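Glycoside transferase (PDB 6R2M) is probably an extracellular glycoside hydrolase acting on exopolysaccharide, though it may instead have transferase activity. Local coordinates at residues F80-E83 against I87-E90; D187-E192 against E251-S256; F233-L238 against A278-I283. All blocks are in the same frame, centred on the assembly; numbering follows the deposited sequence.

Contact 1 (F80-E83 against I87-E90); sequences FITE and IKWE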
loop_
_atom_site.group_PDB
_atom_site.type_symbol
_atom_site.label_atom_id
_atom_site.label_comp_id
_atom_site.label_asym_id
_atom_site.label_seq_id
_atom_site.Cartn_x
_atom_site.Cartn_y
_atom_site.Cartn_z
ATOM N N PHE A 80 -12.062 1.436 13.653
ATOM C CA PHE A 80 -11.069 0.443 13.259
ATOM C C PHE A 80 -10.204 -0.047 14.408
ATOM O O PHE A 80 -9.853 -1.233 14.443
ATOM C CB PHE A 80 -10.151 1.003 12.166
ATOM C CG PHE A 80 -10.825 1.222 10.835
ATOM C CD1 PHE A 80 -11.482 2.412 10.558
ATOM C CD2 PHE A 80 -10.782 0.244 9.851
ATOM C CE1 PHE A 80 -12.090 2.626 9.316
ATOM C CE2 PHE A 80 -11.396 0.452 8.607
ATOM C CZ PHE A 80 -12.044 1.641 8.350
ATOM N N ILE A 81 -9.843 0.816 15.353
ATOM C CA ILE A 81 -8.877 0.451 16.387
ATOM C C ILE A 81 -9.592 -0.204 17.558
ATOM O O ILE A 81 -10.525 0.373 18.137
ATOM C CB ILE A 81 -8.076 1.673 16.850
ATOM C CG1 ILE A 81 -7.320 2.256 15.654
ATOM C CG2 ILE A 81 -7.097 1.245 17.940
ATOM C CD1 ILE A 81 -6.602 3.546 15.960
ATOM N N THR A 82 -9.150 -1.405 17.917
ATOM C CA THR A 82 -9.734 -2.110 19.051
ATOM C C THR A 82 -9.198 -1.565 20.369
ATOM O O THR A 82 -8.255 -0.772 20.415
ATOM C CB THR A 82 -9.447 -3.603 18.971
ATOM O OG1 THR A 82 -8.051 -3.839 19.216
ATOM C CG2 THR A 82 -9.860 -4.152 17.611
ATOM N N GLU A 83 -9.791 -2.041 21.464
ATOM C CA GLU A 83 -9.337 -1.595 22.774
ATOM C C GLU A 83 -7.935 -2.094 23.102
ATOM O O GLU A 83 -7.266 -1.493 23.948
ATOM C CB GLU A 83 -10.331 -2.029 23.853
ATOM C CG GLU A 83 -10.336 -3.514 24.167
ATOM C CD GLU A 83 -11.443 -3.894 25.138
ATOM O OE1 GLU A 83 -11.826 -3.046 25.975
ATOM O OE2 GLU A 83 -11.930 -5.044 25.063
ATOM N N ILE A 87 -5.691 -2.805 14.562
ATOM C CA ILE A 87 -6.442 -2.126 13.503
ATOM C C ILE A 87 -7.161 -3.205 12.705
ATOM O O ILE A 87 -6.517 -4.005 12.019
ATOM C CB ILE A 87 -5.538 -1.278 12.590
ATOM C CG1 ILE A 87 -4.821 -0.174 13.370
ATOM C CG2 ILE A 87 -6.384 -0.633 11.476
ATOM C CD1 ILE A 87 -3.806 0.607 12.532
ATOM N N LYS A 88 -8.495 -3.252 12.806
ATOM C CA LYS A 88 -9.273 -4.163 11.968
ATOM C C LYS A 88 -9.001 -3.894 10.491
ATOM O O LYS A 88 -8.981 -2.741 10.060
ATOM C CB LYS A 88 -10.765 -3.980 12.238
ATOM C CG LYS A 88 -11.228 -4.369 13.613
ATOM C CD LYS A 88 -12.716 -4.098 13.700
ATOM C CE LYS A 88 -13.303 -4.548 15.018
ATOM N NZ LYS A 88 -14.760 -4.251 15.038
ATOM N N TRP A 89 -8.811 -4.956 9.698
ATOM C CA TRP A 89 -8.533 -4.720 8.278
ATOM C C TRP A 89 -9.756 -4.168 7.548
ATOM O O TRP A 89 -9.600 -3.546 6.494
ATOM C CB TRP A 89 -7.999 -5.996 7.597
ATOM C CG TRP A 89 -9.023 -7.056 7.332
ATOM C CD1 TRP A 89 -9.363 -8.099 8.153
ATOM C CD2 TRP A 89 -9.841 -7.191 6.157
ATOM N NE1 TRP A 89 -10.339 -8.870 7.557
ATOM C CE2 TRP A 89 -10.648 -8.333 6.335
ATOM C CE3 TRP A 89 -9.959 -6.465 4.965
ATOM C CZ2 TRP A 89 -11.576 -8.755 5.377
ATOM C CZ3 TRP A 89 -10.880 -6.890 4.013
ATOM C CH2 TRP A 89 -11.677 -8.021 4.224
ATOM N N GLU A 90 -10.964 -4.360 8.090
ATOM C CA GLU A 90 -12.142 -3.636 7.615
ATOM C C GLU A 90 -13.065 -3.384 8.801
ATOM O O GLU A 90 -13.002 -4.071 9.825
ATOM C CB GLU A 90 -12.862 -4.384 6.477
ATOM C CG GLU A 90 -13.604 -5.645 6.883
ATOM C CD GLU A 90 -14.378 -6.252 5.717
ATOM O OE1 GLU A 90 -14.629 -5.527 4.723
ATOM O OE2 GLU A 90 -14.726 -7.448 5.796
#

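Contact 2 (D187-E192 against E251-S256); sequences DPFFTE and ETKKPS. Unlike the reference sequence in segment 251-256: K254 (reference Asn).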
loop_
_atom_site.group_PDB
_atom_site.type_symbol
_atom_site.label_atom_id
_atom_site.label_comp_id
_atom_site.label_asym_id
_atom_site.label_seq_id
_atom_site.Cartn_x
_atom_site.Cartn_y
_atom_site.Cartn_z
ATOM N N ASP A 187 11.471 -15.518 -11.157
ATOM C CA ASP A 187 11.905 -16.336 -12.296
ATOM C C ASP A 187 10.869 -16.470 -13.413
ATOM O O ASP A 187 10.534 -17.594 -13.819
ATOM C CB ASP A 187 12.310 -17.726 -11.800
ATOM C CG ASP A 187 13.158 -18.488 -12.809
ATOM O OD1 ASP A 187 13.861 -17.842 -13.615
ATOM O OD2 ASP A 187 13.103 -19.740 -12.802
ATOM N N PRO A 188 10.372 -15.361 -13.981
ATOM C CA PRO A 188 10.739 -13.966 -13.705
ATOM C C PRO A 188 9.845 -13.304 -12.653
ATOM O O PRO A 188 10.053 -12.130 -12.356
ATOM C CB PRO A 188 10.560 -13.297 -15.072
ATOM C CG PRO A 188 9.371 -14.021 -15.634
ATOM C CD PRO A 188 9.440 -15.451 -15.121
ATOM N N PHE A 189 8.879 -14.043 -12.105
ATOM C CA PHE A 189 7.981 -13.523 -11.086
ATOM C C PHE A 189 8.395 -14.013 -9.709
ATOM O O PHE A 189 8.926 -15.114 -9.553
ATOM C CB PHE A 189 6.541 -13.943 -11.364
ATOM C CG PHE A 189 6.078 -13.601 -12.744
ATOM C CD1 PHE A 189 5.819 -12.277 -13.094
ATOM C CD2 PHE A 189 5.890 -14.602 -13.692
ATOM C CE1 PHE A 189 5.387 -11.954 -14.376
ATOM C CE2 PHE A 189 5.452 -14.282 -14.976
ATOM C CZ PHE A 189 5.202 -12.955 -15.308
ATOM N N PHE A 190 8.126 -13.180 -8.709
ATOM C CA PHE A 190 8.432 -13.530 -7.329
ATOM C C PHE A 190 7.466 -14.593 -6.824
ATOM O O PHE A 190 6.263 -14.540 -7.108
ATOM C CB PHE A 190 8.303 -12.312 -6.422
ATOM C CG PHE A 190 9.338 -11.259 -6.646
ATOM C CD1 PHE A 190 10.567 -11.332 -6.020
ATOM C CD2 PHE A 190 9.058 -10.146 -7.446
ATOM C CE1 PHE A 190 11.510 -10.337 -6.202
ATOM C CE2 PHE A 190 10.006 -9.152 -7.638
ATOM C CZ PHE A 190 11.222 -9.243 -7.016
ATOM N N THR A 191 7.994 -15.535 -6.037
ATOM C CA THR A 191 7.149 -16.357 -5.176
ATOM C C THR A 191 6.572 -15.468 -4.089
ATOM O O THR A 191 7.328 -14.887 -3.303
ATOM C CB THR A 191 7.960 -17.471 -4.525
ATOM O OG1 THR A 191 9.144 -16.900 -3.965
ATOM C CG2 THR A 191 8.328 -18.541 -5.523
ATOM N N GLU A 192 5.250 -15.366 -4.028
ATOM C CA GLU A 192 4.647 -14.350 -3.176
ATOM C C GLU A 192 4.541 -14.756 -1.718
ATOM O O GLU A 192 4.370 -13.877 -0.865
ATOM C CB GLU A 192 3.240 -14.010 -3.671
ATOM C CG GLU A 192 3.212 -13.466 -5.089
ATOM C CD GLU A 192 2.888 -14.528 -6.131
ATOM O OE1 GLU A 192 3.178 -15.720 -5.892
ATOM O OE2 GLU A 192 2.326 -14.168 -7.193
ATOM N N GLU A 251 3.153 -19.848 -16.492
ATOM C CA GLU A 251 3.719 -20.902 -17.326
ATOM C C GLU A 251 4.157 -20.364 -18.682
ATOM O O GLU A 251 5.206 -20.759 -19.204
ATOM C CB GLU A 251 2.698 -22.027 -17.485
ATOM C CG GLU A 251 2.078 -22.493 -16.159
ATOM C CD GLU A 251 0.733 -21.837 -15.833
ATOM O OE1 GLU A 251 -0.262 -22.581 -15.691
ATOM O OE2 GLU A 251 0.661 -20.590 -15.695
ATOM N N THR A 252 3.381 -19.445 -19.257
ATOM C CA THR A 252 3.640 -18.918 -20.589
ATOM C C THR A 252 4.275 -17.538 -20.577
ATOM O O THR A 252 4.818 -17.115 -21.605
ATOM C CB THR A 252 2.333 -18.832 -21.384
ATOM O OG1 THR A 252 1.441 -17.940 -20.702
ATOM C CG2 THR A 252 1.675 -20.192 -21.483
ATOM N N LYS A 253 4.193 -16.830 -19.449
ATOM C CA LYS A 253 4.558 -15.419 -19.320
ATOM C C LYS A 253 3.688 -14.518 -20.198
ATOM O O LYS A 253 4.045 -13.366 -20.465
ATOM C CB LYS A 253 6.044 -15.190 -19.616
ATOM C CG LYS A 253 6.969 -16.024 -18.749
ATOM C CD LYS A 253 8.363 -15.416 -18.691
ATOM C CE LYS A 253 9.228 -15.832 -19.869
ATOM N NZ LYS A 253 10.642 -15.412 -19.651
ATOM N N LYS A 254 2.545 -15.018 -20.640
ATOM C CA LYS A 254 1.606 -14.218 -21.413
ATOM C C LYS A 254 0.570 -13.571 -20.497
ATOM O O LYS A 254 0.241 -14.115 -19.435
ATOM C CB LYS A 254 0.910 -15.080 -22.462
ATOM C CG LYS A 254 1.880 -15.573 -23.526
ATOM C CD LYS A 254 1.192 -16.334 -24.642
ATOM C CE LYS A 254 1.971 -16.187 -25.942
ATOM N NZ LYS A 254 3.329 -15.611 -25.707
ATOM N N PRO A 255 0.051 -12.401 -20.864
ATOM C CA PRO A 255 -0.959 -11.752 -20.018
ATOM C C PRO A 255 -2.220 -12.606 -19.936
ATOM O O PRO A 255 -2.588 -13.287 -20.893
ATOM C CB PRO A 255 -1.218 -10.414 -20.727
ATOM C CG PRO A 255 -0.134 -10.287 -21.763
ATOM C CD PRO A 255 0.290 -11.665 -22.115
ATOM N N SER A 256 -2.870 -12.592 -18.762
ATOM C CA SER A 256 -4.134 -13.311 -18.613
ATOM C C SER A 256 -5.211 -12.723 -19.501
ATOM O O SER A 256 -6.089 -13.445 -19.980
ATOM C CB SER A 256 -4.600 -13.274 -17.164
ATOM O OG SER A 256 -3.617 -13.832 -16.319
#

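Contact 3 (F233-L238 against A278-I283); sequences FLQTEL and AKNGKI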
loop_
_atom_site.group_PDB
_atom_site.type_symbol
_atom_site.label_atom_id
_atom_site.label_comp_id
_atom_site.label_asym_id
_atom_site.label_seq_id
_atom_site.Cartn_x
_atom_site.Cartn_y
_atom_site.Cartn_z
ATOM N N PHE A 233 11.938 -8.546 -16.973
ATOM C CA PHE A 233 10.588 -8.762 -17.473
ATOM C C PHE A 233 9.881 -7.427 -17.693
ATOM O O PHE A 233 9.254 -7.206 -18.729
ATOM C CB PHE A 233 9.793 -9.633 -16.498
ATOM C CG PHE A 233 8.378 -9.857 -16.931
ATOM C CD1 PHE A 233 8.091 -10.762 -17.923
ATOM C CD2 PHE A 233 7.340 -9.149 -16.343
ATOM C CE1 PHE A 233 6.779 -10.967 -18.340
ATOM C CE2 PHE A 233 6.021 -9.354 -16.749
ATOM C CZ PHE A 233 5.751 -10.263 -17.747
ATOM N N LEU A 234 9.965 -6.527 -16.717
ATOM C CA LEU A 234 9.313 -5.228 -16.861
ATOM C C LEU A 234 9.852 -4.478 -18.065
ATOM O O LEU A 234 9.084 -3.918 -18.857
ATOM C CB LEU A 234 9.493 -4.398 -15.584
ATOM C CG LEU A 234 8.839 -4.904 -14.298
ATOM C CD1 LEU A 234 9.157 -3.958 -13.151
ATOM C CD2 LEU A 234 7.332 -5.069 -14.448
ATOM N N GLN A 235 11.179 -4.459 -18.220
ATOM C CA GLN A 235 11.785 -3.723 -19.324
ATOM C C GLN A 235 11.361 -4.293 -20.669
ATOM O O GLN A 235 11.056 -3.537 -21.603
ATOM C CB GLN A 235 13.309 -3.725 -19.181
ATOM C CG GLN A 235 13.809 -2.787 -18.084
ATOM C CD GLN A 235 15.288 -2.954 -17.803
ATOM O OE1 GLN A 235 15.953 -3.797 -18.406
ATOM N NE2 GLN A 235 15.813 -2.150 -16.879
ATOM N N THR A 236 11.324 -5.624 -20.794
ATOM C CA THR A 236 11.007 -6.214 -22.091
ATOM C C THR A 236 9.522 -6.091 -22.425
ATOM O O THR A 236 9.164 -5.954 -23.601
ATOM C CB THR A 236 11.455 -7.678 -22.144
ATOM O OG1 THR A 236 10.734 -8.454 -21.171
ATOM C CG2 THR A 236 12.951 -7.791 -21.879
ATOM N N GLU A 237 8.645 -6.114 -21.418
ATOM C CA GLU A 237 7.231 -5.839 -21.665
ATOM C C GLU A 237 7.038 -4.413 -22.170
ATOM O O GLU A 237 6.352 -4.182 -23.174
ATOM C CB GLU A 237 6.409 -6.067 -20.391
ATOM C CG GLU A 237 6.118 -7.520 -20.075
ATOM C CD GLU A 237 5.291 -8.192 -21.160
ATOM O OE1 GLU A 237 4.041 -8.056 -21.165
ATOM O OE2 GLU A 237 5.908 -8.853 -22.021
ATOM N N LEU A 238 7.653 -3.437 -21.494
ATOM C CA LEU A 238 7.507 -2.048 -21.929
ATOM C C LEU A 238 8.078 -1.841 -23.327
ATOM O O LEU A 238 7.468 -1.162 -24.167
ATOM C CB LEU A 238 8.191 -1.122 -20.931
ATOM C CG LEU A 238 7.347 -0.733 -19.724
ATOM C CD1 LEU A 238 8.182 0.141 -18.801
ATOM C CD2 LEU A 238 6.061 -0.016 -20.149
ATOM N N ALA A 278 14.906 6.725 -15.244
ATOM C CA ALA A 278 14.087 7.915 -15.469
ATOM C C ALA A 278 13.273 7.819 -16.757
ATOM O O ALA A 278 12.116 8.254 -16.798
ATOM C CB ALA A 278 14.975 9.162 -15.486
ATOM N N LYS A 279 13.854 7.261 -17.821
ATOM C CA LYS A 279 13.115 7.131 -19.072
ATOM C C LYS A 279 11.916 6.206 -18.910
ATOM O O LYS A 279 10.803 6.524 -19.352
ATOM C CB LYS A 279 14.040 6.627 -20.176
ATOM C CG LYS A 279 13.373 6.545 -21.538
ATOM C CD LYS A 279 14.407 6.227 -22.611
ATOM C CE LYS A 279 15.632 7.127 -22.454
ATOM N NZ LYS A 279 16.725 6.807 -23.413
ATOM N N ASN A 280 12.128 5.054 -18.270
ATOM C CA ASN A 280 11.022 4.136 -18.034
ATOM C C ASN A 280 9.975 4.767 -17.130
ATOM O O ASN A 280 8.772 4.548 -17.323
ATOM C CB ASN A 280 11.536 2.829 -17.427
ATOM C CG ASN A 280 12.207 1.931 -18.453
ATOM O OD1 ASN A 280 11.979 2.061 -19.654
ATOM N ND2 ASN A 280 13.041 1.011 -17.977
ATOM N N GLY A 281 10.412 5.564 -16.145
ATOM C CA GLY A 281 9.467 6.217 -15.254
ATOM C C GLY A 281 8.617 7.256 -15.956
ATOM O O GLY A 281 7.459 7.452 -15.591
ATOM N N LYS A 282 9.184 7.941 -16.959
ATOM C CA LYS A 282 8.390 8.834 -17.805
ATOM C C LYS A 282 7.337 8.058 -18.589
ATOM O O LYS A 282 6.181 8.496 -18.704
ATOM C CB LYS A 282 9.305 9.583 -18.774
ATOM C CG LYS A 282 10.197 10.633 -18.148
ATOM C CD LYS A 282 11.020 11.353 -19.219
ATOM C CE LYS A 282 12.516 11.191 -18.968
ATOM N NZ LYS A 282 13.158 12.447 -18.477
ATOM N N ILE A 283 7.729 6.913 -19.151
ATOM C CA ILE A 283 6.802 6.088 -19.923
ATOM C C ILE A 283 5.638 5.623 -19.062
ATOM O O ILE A 283 4.481 5.668 -19.488
ATOM C CB ILE A 283 7.554 4.903 -20.554
ATOM C CG1 ILE A 283 8.521 5.442 -21.620
ATOM C CG2 ILE A 283 6.568 3.910 -21.157
ATOM C CD1 ILE A 283 9.513 4.409 -22.126
#

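Contact 1 (F80-E83 against I87-E90)
I81 and I87 meet in a single antiparallel beta bridge that closes a short hairpin-like turn in the loop between helix 66-79 and helix 100-116. They form a non-hydrogen-bonded pair, with their CA atoms 4.6 Å apart, and the bond beside them is donated by K88 N to F80 O at 2.9 Å. It is nearly straight, 168° at the hydrogen, although the donor stands tilted out of the carbonyl plane.

The two isoleucines run alongside each other with their ends in the same direction, CG1 of I81 at 4.2 Å from CG1 of I87, and both continue onto I129 of helix 120-136. Branched aliphatic chains suit this place because together they form one apolar patch facing that helix. CG2 of I87 also comes within 4.2 Å of F80 CB. T82 fits the bend itself: its OG1 is hydrogen-bonded to D84 and to the backbone N of F86, inside the turn.

K88 serves two purposes. Its CG lies beyond the oxygen of F80, 3.5 Å from F80 O, beside the backbone bond. The extended remainder then leads away to T92, where NZ is hydrogen-bonded to the backbone O. F80 is buried and packs on A50 and I53 of helix 50-62. With its CG beside the backbone N and anti to the carbonyl carbon (chi1 -69°), the ring turns an edge to one backbone oxygen: K88 O lies in the plane of that ring, 3.5 Å from F80 CD2.

Contact 2 (D187-E192 against E251-S256)
K253, P188 and F189 carry this small contact, in which two surface loops touch through carbon atoms. One loop leads into strand 193-195; the other follows strand 247-249 and runs on to helix 262-274. K253 gives most of the surface, and it does so with its methylene chain: CD lies 3.5 Å from CG of P188 and 3.7 Å from CD of the same proline. The lysine chain crosses the CG-CD edge of the pyrrolidine ring at a slant. CD is put there by the first two torsions, with CG beside the backbone N and the next bond nearly extended, and the bend at chi3 (-84°) then turns CE and NZ aside.

P188 follows a cis peptide bond, a geometry that proline tolerates better than other residues, and the sharp turn is closed by a backbone hydrogen bond from D187 N to F189 O. The turn folds P188 back over its neighbour, so that CG of P188 sits 3.9 Å above one face of the F189 ring, offset toward the rim. F189 reaches K253 more loosely, CE2 at 4.4 Å from CG. Its ring is otherwise buried, against V207, Y248 and Q212, and in an edge-to-face pair with F233.

A lysine suits the outer position: K253 is an exposed residue, and its amino end can probably stay in solvent while its methylenes cover the proline. The chemistry is a small dispersion contact without a polar bond between the loops, which implies little directional hold.

Contact 3 (F233-L238 against A278-I283)
Two side-chain pairs, Q235 with N280 and L238 with I283, join helix 228-241 to helix 278-290. The short helical segments approach to 11.8 Å between axes at an angle of 56°, a wide spacing that is bridged by side chains.

At the polar end, the side chains of Q235 and N280 are roughly perpendicular, with their amide planes turned 50° against each other. The amides do not bond to one another; instead CG of Q235 lies 3.9 Å from ND2 of N280. What ties them together is Q277, just before helix 278-290, whose OE1 is hydrogen-bonded both to Q235 NE2 and to N280 ND2. Each side chain suits its role: the glutamine, extended beyond CG (chi2 171°), is long enough to reach this acceptor from the neighbouring helix, while the shorter asparagine reaches it from its own. The shared bond partner should limit how freely either amide can flip.

One turn along, the character becomes apolar. L238 and I283 are antiparallel and overlapping, and the contact is made by CD2 of the leucine and CG2 of the isoleucine at 4.1 Å. L238 also brings CD1 to 4.3 Å from OD1 of N280, so the leucine sits beside both halves of the interface. Helix 262-274 closes in as well, where F272 packs on L238 and N280. The buried L238 thus lies among I283, F272, T284 and L287, with the more exposed I283 at the outer side.

This is ordinary helix-helix packing. The chain as a whole, nearly half helix and named a glycoside hydrolase, is probably an (alpha/alpha)6-type barrel, as in GH8 enzymes.

Contacts 2 and 3 are neighbours, their centres 17 Å apart on the same side of the molecule, and F233 joins them: its CE2 lies 3.6 Å from F189 CE1, and its CB is 4.0 Å from P188 CB. Their segments alternate along the chain, so helix 228-241 of contact 3 falls between the two loops of contact 2 in sequence. Contact 1 closes earlier and lies across the centre of the chain from both, 34 Å from contact 2 and 38 Å from contact 3 between centres. The nearest atoms of contacts 1 and 2 stay about 17 Å apart. None of the three can be tied to a bound ligand, and all are best read as structural packing.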